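Local coordinates for protein GTP cyclohydrolase 1 type 2 homolog (Thermus thermophilus, PDB 2YYB) that is of unknown function but, as a member of the GTP cyclohydrolase I type 2/NIF3 family, probably binds two divalent metal ions, at residues A[196-201]-A[205-210]; A[12-17]-A[92-97]; A[47-52]-A[59-64]. One frame throughout, in Å; residues are numbered along the deposited sequence.

Interaction 1: residues A[196-201]-A[205-210]; sequences HETFER and VIYAGH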
ATOM      1  N   HIS A 196      10.288  23.199 -20.094  1.00 33.34           N
ATOM      2  CA  HIS A 196       9.203  23.573 -20.991  1.00 33.48           C
ATOM      3  C   HIS A 196       7.919  24.003 -20.316  1.00 33.29           C
ATOM      4  O   HIS A 196       7.264  24.946 -20.762  1.00 30.22           O
ATOM      5  CB  HIS A 196       8.940  22.444 -21.991  1.00 33.11           C
ATOM      6  CG  HIS A 196      10.087  22.215 -22.924  1.00 36.37           C
ATOM      7  ND1 HIS A 196      10.421  23.112 -23.918  1.00 36.48           N
ATOM      8  CD2 HIS A 196      11.042  21.252 -22.950  1.00 34.67           C
ATOM      9  CE1 HIS A 196      11.532  22.713 -24.511  1.00 37.57           C
ATOM     10  NE2 HIS A 196      11.929  21.588 -23.943  1.00 36.36           N
ATOM     11  N   GLU A 197       7.560  23.334 -19.230  1.00 33.39           N
ATOM     12  CA  GLU A 197       6.340  23.708 -18.543  1.00 35.19           C
ATOM     13  C   GLU A 197       6.457  25.166 -18.049  1.00 35.47           C
ATOM     14  O   GLU A 197       5.536  25.971 -18.222  1.00 34.77           O
ATOM     15  CB  GLU A 197       6.081  22.765 -17.374  1.00 37.06           C
ATOM     16  CG  GLU A 197       4.720  22.969 -16.771  1.00 44.76           C
ATOM     17  CD  GLU A 197       4.601  22.422 -15.361  1.00 46.61           C
ATOM     18  OE1 GLU A 197       3.591  22.746 -14.688  1.00 46.16           O
ATOM     19  OE2 GLU A 197       5.509  21.674 -14.935  1.00 47.09           O
ATOM     20  N   THR A 198       7.598  25.501 -17.451  1.00 33.62           N
ATOM     21  CA  THR A 198       7.833  26.849 -16.962  1.00 34.30           C
ATOM     22  C   THR A 198       7.568  27.954 -18.011  1.00 34.54           C
ATOM     23  O   THR A 198       6.940  28.963 -17.707  1.00 34.76           O
ATOM     24  CB  THR A 198       9.274  26.992 -16.449  1.00 34.02           C
ATOM     25  OG1 THR A 198       9.400  26.292 -15.220  1.00 33.79           O
ATOM     26  CG2 THR A 198       9.631  28.434 -16.217  1.00 32.93           C
ATOM     27  N   PHE A 199       8.050  27.782 -19.233  1.00 32.85           N
ATOM     28  CA  PHE A 199       7.815  28.804 -20.234  1.00 33.52           C
ATOM     29  C   PHE A 199       6.402  28.759 -20.815  1.00 34.27           C
ATOM     30  O   PHE A 199       5.715  29.782 -20.881  1.00 34.30           O
ATOM     31  CB  PHE A 199       8.855  28.711 -21.344  1.00 31.33           C
ATOM     32  CG  PHE A 199      10.242  29.060 -20.883  1.00 33.10           C
ATOM     33  CD1 PHE A 199      11.085  28.080 -20.344  1.00 32.81           C
ATOM     34  CD2 PHE A 199      10.685  30.382 -20.912  1.00 31.78           C
ATOM     35  CE1 PHE A 199      12.338  28.411 -19.840  1.00 30.16           C
ATOM     36  CE2 PHE A 199      11.944  30.717 -20.407  1.00 31.21           C
ATOM     37  CZ  PHE A 199      12.765  29.731 -19.869  1.00 29.72           C
ATOM     38  N   GLU A 200       5.960  27.571 -21.206  1.00 34.00           N
ATOM     39  CA  GLU A 200       4.645  27.407 -21.778  1.00 33.02           C
ATOM     40  C   GLU A 200       3.568  27.967 -20.892  1.00 35.34           C
ATOM     41  O   GLU A 200       2.538  28.419 -21.376  1.00 37.41           O
ATOM     42  CB  GLU A 200       4.378  25.942 -22.051  1.00 30.35           C
ATOM     43  CG  GLU A 200       5.176  25.435 -23.200  1.00 29.03           C
ATOM     44  CD  GLU A 200       4.867  24.008 -23.501  1.00 31.32           C
ATOM     45  OE1 GLU A 200       3.683  23.631 -23.372  1.00 32.83           O
ATOM     46  OE2 GLU A 200       5.798  23.266 -23.872  1.00 29.44           O
ATOM     47  N   ARG A 201       3.802  27.951 -19.591  1.00 37.96           N
ATOM     48  CA  ARG A 201       2.818  28.474 -18.670  1.00 40.34           C
ATOM     49  C   ARG A 201       3.137  29.924 -18.249  1.00 40.99           C
ATOM     50  O   ARG A 201       2.557  30.448 -17.292  1.00 41.00           O
ATOM     51  CB  ARG A 201       2.717  27.558 -17.447  1.00 43.41           C
ATOM     52  CG  ARG A 201       1.583  27.949 -16.523  1.00 51.52           C
ATOM     53  CD  ARG A 201       1.093  26.783 -15.707  1.00 55.09           C
ATOM     54  NE  ARG A 201       2.097  26.352 -14.756  1.00 59.71           N
ATOM     55  CZ  ARG A 201       2.140  25.130 -14.244  1.00 64.24           C
ATOM     56  NH1 ARG A 201       1.228  24.211 -14.597  1.00 64.96           N
ATOM     57  NH2 ARG A 201       3.102  24.823 -13.382  1.00 65.64           N
ATOM     58  N   VAL A 205      10.706  32.213 -13.045  1.00 35.04           N
ATOM     59  CA  VAL A 205      11.313  31.392 -12.010  1.00 36.20           C
ATOM     60  C   VAL A 205      12.769  31.748 -11.847  1.00 36.93           C
ATOM     61  O   VAL A 205      13.486  31.892 -12.837  1.00 37.35           O
ATOM     62  CB  VAL A 205      11.232  29.874 -12.339  1.00 36.27           C
ATOM     63  CG1 VAL A 205      11.892  29.065 -11.222  1.00 34.54           C
ATOM     64  CG2 VAL A 205       9.800  29.455 -12.521  1.00 34.64           C
ATOM     65  N   ILE A 206      13.200  31.900 -10.597  1.00 36.49           N
ATOM     66  CA  ILE A 206      14.601  32.214 -10.306  1.00 37.90           C
ATOM     67  C   ILE A 206      15.168  31.083  -9.440  1.00 37.58           C
ATOM     68  O   ILE A 206      14.619  30.781  -8.373  1.00 36.64           O
ATOM     69  CB  ILE A 206      14.770  33.537  -9.484  1.00 39.48           C
ATOM     70  CG1 ILE A 206      14.168  34.735 -10.221  1.00 39.96           C
ATOM     71  CG2 ILE A 206      16.256  33.786  -9.213  1.00 37.52           C
ATOM     72  CD1 ILE A 206      14.971  35.172 -11.407  1.00 43.43           C
ATOM     73  N   TYR A 207      16.254  30.469  -9.903  1.00 37.15           N
ATOM     74  CA  TYR A 207      16.926  29.382  -9.167  1.00 37.53           C
ATOM     75  C   TYR A 207      18.176  29.962  -8.516  1.00 36.40           C
ATOM     76  O   TYR A 207      19.139  30.281  -9.203  1.00 34.93           O
ATOM     77  CB  TYR A 207      17.309  28.234 -10.120  1.00 36.97           C
ATOM     78  CG  TYR A 207      16.100  27.527 -10.674  1.00 38.62           C
ATOM     79  CD1 TYR A 207      15.247  26.816  -9.831  1.00 38.68           C
ATOM     80  CD2 TYR A 207      15.753  27.635 -12.026  1.00 39.67           C
ATOM     81  CE1 TYR A 207      14.073  26.235 -10.315  1.00 38.94           C
ATOM     82  CE2 TYR A 207      14.573  27.050 -12.519  1.00 37.56           C
ATOM     83  CZ  TYR A 207      13.744  26.360 -11.653  1.00 38.07           C
ATOM     84  OH  TYR A 207      12.567  25.820 -12.096  1.00 38.32           O
ATOM     85  N   ALA A 208      18.155  30.098  -7.192  1.00 36.39           N
ATOM     86  CA  ALA A 208      19.288  30.686  -6.483  1.00 36.44           C
ATOM     87  C   ALA A 208      20.230  29.720  -5.751  1.00 36.68           C
ATOM     88  O   ALA A 208      21.049  30.149  -4.928  1.00 37.07           O
ATOM     89  CB  ALA A 208      18.776  31.752  -5.523  1.00 36.39           C
ATOM     90  N   GLY A 209      20.122  28.428  -6.055  1.00 36.40           N
ATOM     91  CA  GLY A 209      20.984  27.438  -5.431  1.00 36.61           C
ATOM     92  C   GLY A 209      20.323  26.705  -4.281  1.00 38.02           C
ATOM     93  O   GLY A 209      19.632  27.321  -3.480  1.00 38.87           O
ATOM     94  N   HIS A 210      20.514  25.392  -4.199  1.00 38.32           N
ATOM     95  CA  HIS A 210      19.918  24.628  -3.110  1.00 40.28           C
ATOM     96  C   HIS A 210      20.652  24.994  -1.813  1.00 39.75           C
ATOM     97  O   HIS A 210      20.030  25.223  -0.775  1.00 39.83           O
ATOM     98  CB  HIS A 210      20.036  23.126  -3.388  1.00 42.31           C
ATOM     99  CG  HIS A 210      19.110  22.280  -2.568  1.00 43.81           C
ATOM    100  ND1 HIS A 210      19.004  22.397  -1.199  1.00 45.86           N
ATOM    101  CD2 HIS A 210      18.278  21.272  -2.925  1.00 45.25           C
ATOM    102  CE1 HIS A 210      18.148  21.495  -0.748  1.00 47.30           C
ATOM    103  NE2 HIS A 210      17.692  20.801  -1.775  1.00 46.67           N
TER
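Thr-198 and Val-205 carry this small buried contact, and they do so through methyl groups. The closest approach is from Thr-198 CG2 to Val-205 CG2, 3.8 Å, with the two branched side chains crossing obliquely. A beta-branched residue on each side suits the place, since each can direct one methyl to its partner while its other branch is engaged elsewhere: the hydroxyl of Thr-198 in its own helix, and Val-205 CG1 over one face of the Tyr-207 ring, offset toward the rim.

The polar groups form no bond across the contact. Thr-198 OG1 stands 4.5 Å from Tyr-207 OH, too far for a hydrogen bond. With chi1 at -73°, the threonine hydroxyl sits beside its own backbone N and bonds to Val-194 O, one helical turn earlier, which satisfies it and leaves the methyl for Val-205.

Backbone bonds hold the helix in shape up to Arg-201, where helical angles are lost; Arg-201 N still reaches Glu-197 O at 3.0 Å. On the same helix, Glu-200 forms a salt bridge with Arg-82 of a second subunit.

The contact joins the last two elements of the beta-alpha-beta unit formed by strand 184-187, helix 195-200 and strand 204-207. Strand 204-207 runs between strands 184-187 and 154-157, and Thr-198 also touches His-156 on the latter.

Interaction 2: residues A[12-17]-A[92-97]; sequences AYLRIQ and NLYAAH
Leu-14 meets Tyr-94 at the edge of the aromatic ring, near its plane, and not over a face: its CD1 methyl sits 3.9 Å from Tyr-94 CE2. The leucine belongs to a Schellman motif that closes helix 3-13. Arg-15 is the C-prime residue, with a positive phi of 38°; its N bonds to Ala-12 O at 2.9 Å, while Ile-16 N reaches back to Asp-11 O. This reversal brings Leu-14 and Ile-16, two apolar residues on either side of the turn, toward the strand, while Arg-15 is exposed and pairs with Glu-104.

Strand 92-95 lies between strands 60-63 and 27-30 in a mixed sheet, and Tyr-94 reaches out from it toward the helix end. Its CG is anti to the backbone N (chi1 -174°), and the side chain comes from the direction opposite to that of Leu-14. A tyrosine suits the place because its length bridges the gap and its hydroxyl finds a polar partner, Asp-11 OD2, on the helix itself. The ring end is thus tied to the helix as well as packed against it. Ile-16 adds a looser touch, its CG2 lying 4.3 Å from Tyr-94 OH.

Just past the strand, the chain approaches the predicted metal site: the side chain of Ala-96 is about 6 Å from that of His-64, and His-97 occupies the N-cap position before helix 98-102, its ND1 bonded to Asp-22 OD2. The small methyl of Ala-96 meets the same leucine branch, Leu-14 CD1 lying 4.0 Å from Ala-96 CB.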
ATOM      1  N   ALA A  12       9.962  22.104  20.602  1.00 44.47           N
ATOM      2  CA  ALA A  12       8.787  22.918  20.881  1.00 45.75           C
ATOM      3  C   ALA A  12       8.683  24.093  19.922  1.00 46.43           C
ATOM      4  O   ALA A  12       7.671  24.262  19.236  1.00 47.53           O
ATOM      5  CB  ALA A  12       8.842  23.428  22.306  1.00 46.89           C
ATOM      6  N   TYR A  13       9.746  24.892  19.885  1.00 45.53           N
ATOM      7  CA  TYR A  13       9.827  26.081  19.054  1.00 45.84           C
ATOM      8  C   TYR A  13       9.580  25.813  17.590  1.00 47.78           C
ATOM      9  O   TYR A  13       8.936  26.610  16.916  1.00 50.49           O
ATOM     10  CB  TYR A  13      11.197  26.737  19.225  1.00 45.31           C
ATOM     11  CG  TYR A  13      11.376  28.031  18.466  1.00 44.02           C
ATOM     12  CD1 TYR A  13      10.627  29.168  18.782  1.00 44.76           C
ATOM     13  CD2 TYR A  13      12.307  28.123  17.441  1.00 43.84           C
ATOM     14  CE1 TYR A  13      10.810  30.368  18.090  1.00 45.35           C
ATOM     15  CE2 TYR A  13      12.502  29.310  16.743  1.00 44.66           C
ATOM     16  CZ  TYR A  13      11.755  30.432  17.067  1.00 46.52           C
ATOM     17  OH  TYR A  13      11.972  31.607  16.369  1.00 48.18           O
ATOM     18  N   LEU A  14      10.107  24.700  17.089  1.00 48.97           N
ATOM     19  CA  LEU A  14       9.950  24.337  15.687  1.00 47.78           C
ATOM     20  C   LEU A  14       8.716  23.463  15.540  1.00 48.97           C
ATOM     21  O   LEU A  14       8.274  23.182  14.430  1.00 48.45           O
ATOM     22  CB  LEU A  14      11.194  23.585  15.208  1.00 45.80           C
ATOM     23  CG  LEU A  14      12.515  24.333  15.428  1.00 45.14           C
ATOM     24  CD1 LEU A  14      13.688  23.402  15.186  1.00 44.26           C
ATOM     25  CD2 LEU A  14      12.590  25.534  14.502  1.00 44.03           C
ATOM     26  N   ARG A  15       8.152  23.066  16.679  1.00 50.86           N
ATOM     27  CA  ARG A  15       6.981  22.199  16.725  1.00 53.20           C
ATOM     28  C   ARG A  15       7.053  21.143  15.628  1.00 53.20           C
ATOM     29  O   ARG A  15       6.237  21.099  14.719  1.00 53.14           O
ATOM     30  CB  ARG A  15       5.681  23.018  16.633  1.00 54.84           C
ATOM     31  CG  ARG A  15       5.662  24.113  15.593  1.00 56.65           C
ATOM     32  CD  ARG A  15       4.617  25.167  15.940  1.00 58.09           C
ATOM     33  NE  ARG A  15       4.939  26.444  15.309  1.00 61.22           N
ATOM     34  CZ  ARG A  15       4.508  27.633  15.732  1.00 62.99           C
ATOM     35  NH1 ARG A  15       3.719  27.725  16.801  1.00 63.76           N
ATOM     36  NH2 ARG A  15       4.887  28.739  15.096  1.00 62.69           N
ATOM     37  N   ILE A  16       8.052  20.284  15.753  1.00 53.78           N
ATOM     38  CA  ILE A  16       8.301  19.223  14.798  1.00 54.41           C
ATOM     39  C   ILE A  16       7.221  18.153  14.764  1.00 55.42           C
ATOM     40  O   ILE A  16       7.270  17.245  13.933  1.00 55.99           O
ATOM     41  CB  ILE A  16       9.655  18.551  15.097  1.00 53.76           C
ATOM     42  CG1 ILE A  16       9.610  17.878  16.476  1.00 51.35           C
ATOM     43  CG2 ILE A  16      10.762  19.601  15.056  1.00 52.34           C
ATOM     44  CD1 ILE A  16      10.804  16.995  16.779  1.00 48.17           C
ATOM     45  N   GLN A  17       6.250  18.241  15.666  1.00 56.72           N
ATOM     46  CA  GLN A  17       5.177  17.248  15.688  1.00 58.58           C
ATOM     47  C   GLN A  17       4.153  17.554  14.592  1.00 59.23           C
ATOM     48  O   GLN A  17       3.328  16.709  14.236  1.00 59.72           O
ATOM     49  CB  GLN A  17       4.488  17.211  17.058  1.00 57.94           C
ATOM     50  CG  GLN A  17       3.814  18.514  17.467  1.00 60.43           C
ATOM     51  CD  GLN A  17       4.797  19.588  17.923  1.00 60.67           C
ATOM     52  OE1 GLN A  17       4.407  20.728  18.186  1.00 60.12           O
ATOM     53  NE2 GLN A  17       6.077  19.226  18.025  1.00 60.72           N
ATOM     54  N   ASN A  92      26.695  17.134  19.640  1.00 28.46           N
ATOM     55  CA  ASN A  92      25.293  16.744  19.547  1.00 28.33           C
ATOM     56  C   ASN A  92      24.866  17.130  18.132  1.00 28.59           C
ATOM     57  O   ASN A  92      25.227  18.210  17.659  1.00 28.86           O
ATOM     58  CB  ASN A  92      24.428  17.526  20.536  1.00 27.33           C
ATOM     59  CG  ASN A  92      24.670  17.140  21.974  1.00 28.09           C
ATOM     60  OD1 ASN A  92      24.307  16.049  22.429  1.00 27.62           O
ATOM     61  ND2 ASN A  92      25.276  18.049  22.713  1.00 29.61           N
ATOM     62  N   LEU A  93      24.123  16.252  17.456  1.00 27.36           N
ATOM     63  CA  LEU A  93      23.641  16.526  16.099  1.00 24.60           C
ATOM     64  C   LEU A  93      22.141  16.659  16.158  1.00 25.47           C
ATOM     65  O   LEU A  93      21.450  15.692  16.509  1.00 24.40           O
ATOM     66  CB  LEU A  93      23.977  15.393  15.126  1.00 20.85           C
ATOM     67  CG  LEU A  93      23.647  15.774  13.677  1.00 19.35           C
ATOM     68  CD1 LEU A  93      24.505  16.962  13.257  1.00 16.25           C
ATOM     69  CD2 LEU A  93      23.878  14.608  12.745  1.00 19.09           C
ATOM     70  N   TYR A  94      21.653  17.858  15.832  1.00 25.48           N
ATOM     71  CA  TYR A  94      20.223  18.166  15.828  1.00 27.29           C
ATOM     72  C   TYR A  94      19.818  18.526  14.383  1.00 30.03           C
ATOM     73  O   TYR A  94      20.351  19.478  13.780  1.00 31.95           O
ATOM     74  CB  TYR A  94      19.927  19.345  16.763  1.00 26.25           C
ATOM     75  CG  TYR A  94      18.453  19.628  16.931  1.00 27.30           C
ATOM     76  CD1 TYR A  94      17.720  18.999  17.924  1.00 29.59           C
ATOM     77  CD2 TYR A  94      17.785  20.495  16.075  1.00 28.39           C
ATOM     78  CE1 TYR A  94      16.339  19.224  18.069  1.00 33.44           C
ATOM     79  CE2 TYR A  94      16.417  20.734  16.201  1.00 31.51           C
ATOM     80  CZ  TYR A  94      15.695  20.097  17.206  1.00 33.49           C
ATOM     81  OH  TYR A  94      14.349  20.357  17.384  1.00 34.08           O
ATOM     82  N   ALA A  95      18.880  17.773  13.825  1.00 30.48           N
ATOM     83  CA  ALA A  95      18.458  18.024  12.455  1.00 32.92           C
ATOM     84  C   ALA A  95      17.037  18.599  12.387  1.00 34.41           C
ATOM     85  O   ALA A  95      16.138  18.154  13.112  1.00 34.74           O
ATOM     86  CB  ALA A  95      18.567  16.710  11.625  1.00 30.40           C
ATOM     87  N   ALA A  96      16.853  19.595  11.523  1.00 35.59           N
ATOM     88  CA  ALA A  96      15.551  20.248  11.332  1.00 38.59           C
ATOM     89  C   ALA A  96      15.318  20.447   9.832  1.00 40.15           C
ATOM     90  O   ALA A  96      15.899  21.346   9.221  1.00 38.16           O
ATOM     91  CB  ALA A  96      15.519  21.598  12.058  1.00 37.63           C
ATOM     92  N   HIS A  97      14.461  19.603   9.253  1.00 43.11           N
ATOM     93  CA  HIS A  97      14.169  19.646   7.822  1.00 44.79           C
ATOM     94  C   HIS A  97      12.987  20.548   7.427  1.00 45.88           C
ATOM     95  O   HIS A  97      13.128  21.776   7.339  1.00 43.47           O
ATOM     96  CB  HIS A  97      13.906  18.231   7.315  1.00 46.58           C
ATOM     97  CG  HIS A  97      13.887  18.119   5.825  1.00 50.49           C
ATOM     98  ND1 HIS A  97      13.395  17.011   5.173  1.00 51.93           N
ATOM     99  CD2 HIS A  97      14.341  18.955   4.861  1.00 53.14           C
ATOM    100  CE1 HIS A  97      13.550  17.166   3.869  1.00 54.24           C
ATOM    101  NE2 HIS A  97      14.123  18.338   3.652  1.00 55.08           N
TER

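Interaction 3: residues A[47-52]-A[59-64]; sequences EAIFRK and DFLIVH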
ATOM      1  N   GLU A  47      31.043  14.601   6.732  1.00 32.22           N
ATOM      2  CA  GLU A  47      32.336  14.530   7.385  1.00 32.23           C
ATOM      3  C   GLU A  47      33.035  15.884   7.422  1.00 31.04           C
ATOM      4  O   GLU A  47      33.531  16.293   8.456  1.00 31.18           O
ATOM      5  CB  GLU A  47      33.232  13.523   6.666  1.00 34.35           C
ATOM      6  CG  GLU A  47      34.677  13.493   7.165  1.00 40.37           C
ATOM      7  CD  GLU A  47      34.868  12.821   8.527  1.00 43.41           C
ATOM      8  OE1 GLU A  47      34.053  13.046   9.447  1.00 44.66           O
ATOM      9  OE2 GLU A  47      35.859  12.069   8.674  1.00 48.39           O
ATOM     10  N   ALA A  48      33.078  16.585   6.301  1.00 30.20           N
ATOM     11  CA  ALA A  48      33.758  17.876   6.276  1.00 30.41           C
ATOM     12  C   ALA A  48      33.172  18.827   7.318  1.00 30.04           C
ATOM     13  O   ALA A  48      33.899  19.331   8.170  1.00 30.60           O
ATOM     14  CB  ALA A  48      33.682  18.486   4.886  1.00 28.36           C
ATOM     15  N   ILE A  49      31.867  19.068   7.250  1.00 29.32           N
ATOM     16  CA  ILE A  49      31.208  19.929   8.223  1.00 30.72           C
ATOM     17  C   ILE A  49      31.497  19.475   9.655  1.00 33.18           C
ATOM     18  O   ILE A  49      31.720  20.308  10.540  1.00 34.90           O
ATOM     19  CB  ILE A  49      29.668  19.935   8.034  1.00 30.82           C
ATOM     20  CG1 ILE A  49      29.298  20.781   6.817  1.00 32.73           C
ATOM     21  CG2 ILE A  49      28.982  20.486   9.272  1.00 30.69           C
ATOM     22  CD1 ILE A  49      29.955  22.165   6.834  1.00 32.37           C
ATOM     23  N   PHE A  50      31.477  18.163   9.885  1.00 32.24           N
ATOM     24  CA  PHE A  50      31.727  17.620  11.210  1.00 32.31           C
ATOM     25  C   PHE A  50      33.142  17.889  11.724  1.00 32.89           C
ATOM     26  O   PHE A  50      33.315  18.168  12.912  1.00 32.06           O
ATOM     27  CB  PHE A  50      31.443  16.121  11.221  1.00 33.52           C
ATOM     28  CG  PHE A  50      29.986  15.781  11.071  1.00 34.56           C
ATOM     29  CD1 PHE A  50      29.022  16.788  11.058  1.00 34.04           C
ATOM     30  CD2 PHE A  50      29.578  14.457  10.970  1.00 33.27           C
ATOM     31  CE1 PHE A  50      27.682  16.485  10.950  1.00 35.14           C
ATOM     32  CE2 PHE A  50      28.239  14.138  10.863  1.00 36.12           C
ATOM     33  CZ  PHE A  50      27.278  15.154  10.852  1.00 35.71           C
ATOM     34  N   ARG A  51      34.140  17.795  10.841  1.00 32.61           N
ATOM     35  CA  ARG A  51      35.529  18.070  11.204  1.00 34.85           C
ATOM     36  C   ARG A  51      35.661  19.547  11.599  1.00 36.34           C
ATOM     37  O   ARG A  51      36.376  19.878  12.551  1.00 34.90           O
ATOM     38  CB  ARG A  51      36.481  17.769  10.034  1.00 35.49           C
ATOM     39  CG  ARG A  51      36.808  16.295   9.829  1.00 38.59           C
ATOM     40  CD  ARG A  51      37.757  15.780  10.907  1.00 41.04           C
ATOM     41  NE  ARG A  51      37.522  14.375  11.243  1.00 43.65           N
ATOM     42  CZ  ARG A  51      38.106  13.746  12.263  1.00 45.23           C
ATOM     43  NH1 ARG A  51      38.967  14.398  13.041  1.00 45.58           N
ATOM     44  NH2 ARG A  51      37.815  12.475  12.527  1.00 43.23           N
ATOM     45  N   LYS A  52      34.974  20.424  10.863  1.00 37.44           N
ATOM     46  CA  LYS A  52      34.996  21.853  11.161  1.00 39.78           C
ATOM     47  C   LYS A  52      34.341  22.117  12.510  1.00 40.06           C
ATOM     48  O   LYS A  52      34.810  22.960  13.271  1.00 41.17           O
ATOM     49  CB  LYS A  52      34.251  22.674  10.100  1.00 41.08           C
ATOM     50  CG  LYS A  52      34.917  22.774   8.745  1.00 41.15           C
ATOM     51  CD  LYS A  52      34.429  24.046   8.062  1.00 45.06           C
ATOM     52  CE  LYS A  52      34.848  24.142   6.604  1.00 46.32           C
ATOM     53  NZ  LYS A  52      34.072  23.175   5.765  1.00 47.98           N
ATOM     54  N   ASP A  59      29.497  22.210  20.312  1.00 35.34           N
ATOM     55  CA  ASP A  59      28.916  21.166  21.177  1.00 34.79           C
ATOM     56  C   ASP A  59      27.556  20.715  20.660  1.00 33.63           C
ATOM     57  O   ASP A  59      27.139  19.580  20.864  1.00 33.48           O
ATOM     58  CB  ASP A  59      28.702  21.675  22.616  1.00 34.72           C
ATOM     59  CG  ASP A  59      29.987  22.025  23.303  1.00 37.31           C
ATOM     60  OD1 ASP A  59      30.935  21.213  23.215  1.00 39.01           O
ATOM     61  OD2 ASP A  59      30.053  23.100  23.934  1.00 37.60           O
ATOM     62  N   PHE A  60      26.863  21.633  20.007  1.00 31.47           N
ATOM     63  CA  PHE A  60      25.528  21.375  19.515  1.00 31.12           C
ATOM     64  C   PHE A  60      25.437  21.855  18.077  1.00 31.73           C
ATOM     65  O   PHE A  60      25.281  23.052  17.824  1.00 33.23           O
ATOM     66  CB  PHE A  60      24.536  22.138  20.387  1.00 28.95           C
ATOM     67  CG  PHE A  60      23.137  21.638  20.298  1.00 26.73           C
ATOM     68  CD1 PHE A  60      22.681  20.660  21.174  1.00 24.22           C
ATOM     69  CD2 PHE A  60      22.264  22.151  19.342  1.00 23.96           C
ATOM     70  CE1 PHE A  60      21.353  20.197  21.093  1.00 25.04           C
ATOM     71  CE2 PHE A  60      20.952  21.695  19.260  1.00 21.79           C
ATOM     72  CZ  PHE A  60      20.493  20.717  20.133  1.00 22.86           C
ATOM     73  N   LEU A  61      25.553  20.910  17.148  1.00 31.54           N
ATOM     74  CA  LEU A  61      25.498  21.180  15.706  1.00 30.30           C
ATOM     75  C   LEU A  61      24.075  21.046  15.173  1.00 31.13           C
ATOM     76  O   LEU A  61      23.417  20.004  15.345  1.00 30.72           O
ATOM     77  CB  LEU A  61      26.411  20.204  14.957  1.00 27.11           C
ATOM     78  CG  LEU A  61      26.496  20.382  13.454  1.00 26.34           C
ATOM     79  CD1 LEU A  61      26.746  21.848  13.136  1.00 27.26           C
ATOM     80  CD2 LEU A  61      27.593  19.521  12.888  1.00 24.49           C
ATOM     81  N   ILE A  62      23.599  22.119  14.549  1.00 31.01           N
ATOM     82  CA  ILE A  62      22.266  22.155  13.970  1.00 31.69           C
ATOM     83  C   ILE A  62      22.383  22.135  12.445  1.00 31.62           C
ATOM     84  O   ILE A  62      23.088  22.964  11.864  1.00 32.27           O
ATOM     85  CB  ILE A  62      21.542  23.440  14.388  1.00 33.02           C
ATOM     86  CG1 ILE A  62      21.407  23.470  15.918  1.00 32.35           C
ATOM     87  CG2 ILE A  62      20.194  23.550  13.642  1.00 31.60           C
ATOM     88  CD1 ILE A  62      20.786  24.724  16.476  1.00 27.39           C
ATOM     89  N   VAL A  63      21.709  21.193  11.795  1.00 30.63           N
ATOM     90  CA  VAL A  63      21.758  21.124  10.334  1.00 30.75           C
ATOM     91  C   VAL A  63      20.351  20.997   9.745  1.00 32.65           C
ATOM     92  O   VAL A  63      19.435  20.482  10.402  1.00 30.81           O
ATOM     93  CB  VAL A  63      22.624  19.931   9.853  1.00 29.53           C
ATOM     94  CG1 VAL A  63      24.058  20.097  10.357  1.00 25.62           C
ATOM     95  CG2 VAL A  63      22.006  18.606  10.330  1.00 25.80           C
ATOM     96  N   HIS A  64      20.183  21.479   8.511  1.00 34.89           N
ATOM     97  CA  HIS A  64      18.883  21.412   7.832  1.00 35.45           C
ATOM     98  C   HIS A  64      18.724  20.017   7.226  1.00 35.36           C
ATOM     99  O   HIS A  64      17.630  19.445   7.241  1.00 34.22           O
ATOM    100  CB  HIS A  64      18.791  22.488   6.739  1.00 36.80           C
ATOM    101  CG  HIS A  64      17.473  22.515   6.011  1.00 40.44           C
ATOM    102  ND1 HIS A  64      16.269  22.738   6.647  1.00 42.13           N
ATOM    103  CD2 HIS A  64      17.171  22.329   4.703  1.00 41.22           C
ATOM    104  CE1 HIS A  64      15.285  22.682   5.768  1.00 41.12           C
ATOM    105  NE2 HIS A  64      15.804  22.431   4.579  1.00 43.64           N
TER
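Phe-50 on helix 47-55 and Leu-61 on strand 60-63 mark the closest backbone approach, with their CA atoms 8.5 Å apart, a separation that side chains must fill. Leu-61 does most of this from the strand. Its CG is anti to the backbone N (chi1 -178°), and its CD2 methyl touches two consecutive helix residues.

One of them is Phe-50, whose ring meets the methyl obliquely: Leu-61 CD2 lies 3.6 Å from Phe-50 CD1 and equally near CE1. The two side chains cross at about a right angle. The other is Ile-49, which offers its CG2 branch to Leu-61 CD2 at 4.0 Å, again nearly perpendicular. No hydrogen bond spans the contact, which is made by apolar side chains.

Strand 39-42, helix 47-55 and strand 60-63 form a beta-alpha-beta crossover, the two strands running parallel and adjacent, with the helix connecting them packed against the sheet. Phe-50 suits this position because its wide ring can also reach Leu-93 on the next strand and Thr-85 and Leu-86 on helix 77-88. Polar residues occupy other sides of the helix. Arg-51 is exposed and makes a long salt bridge from NE to Glu-47 OE2, 3.8 Å, while Glu-47 N donates a hydrogen bond to the carboxylate of Glu-200 (OE2) of a second subunit.

Interactions 2 and 3 share one mixed sheet, their centres 15 Å apart. Strands 60-63 and 92-95 are neighbours in it, with a probable hydrogen bond from Leu-61 N to Asn-92 O of 2.8 Å. Along the chain interaction 3 is nested inside the loop closed by interaction 2, and interaction 1 follows both. Interaction 1 belongs to a second sheet on the opposite side of the chain's centre, about 30 Å from interaction 2 and 32 Å from interaction 3 between centres, and about 7 and 6 Å between nearest atoms. Segments 59-64 and 205-210 end at His-64 and His-210, predicted ligands of the two different metal ions, consistent with a two-metal site between the sheets.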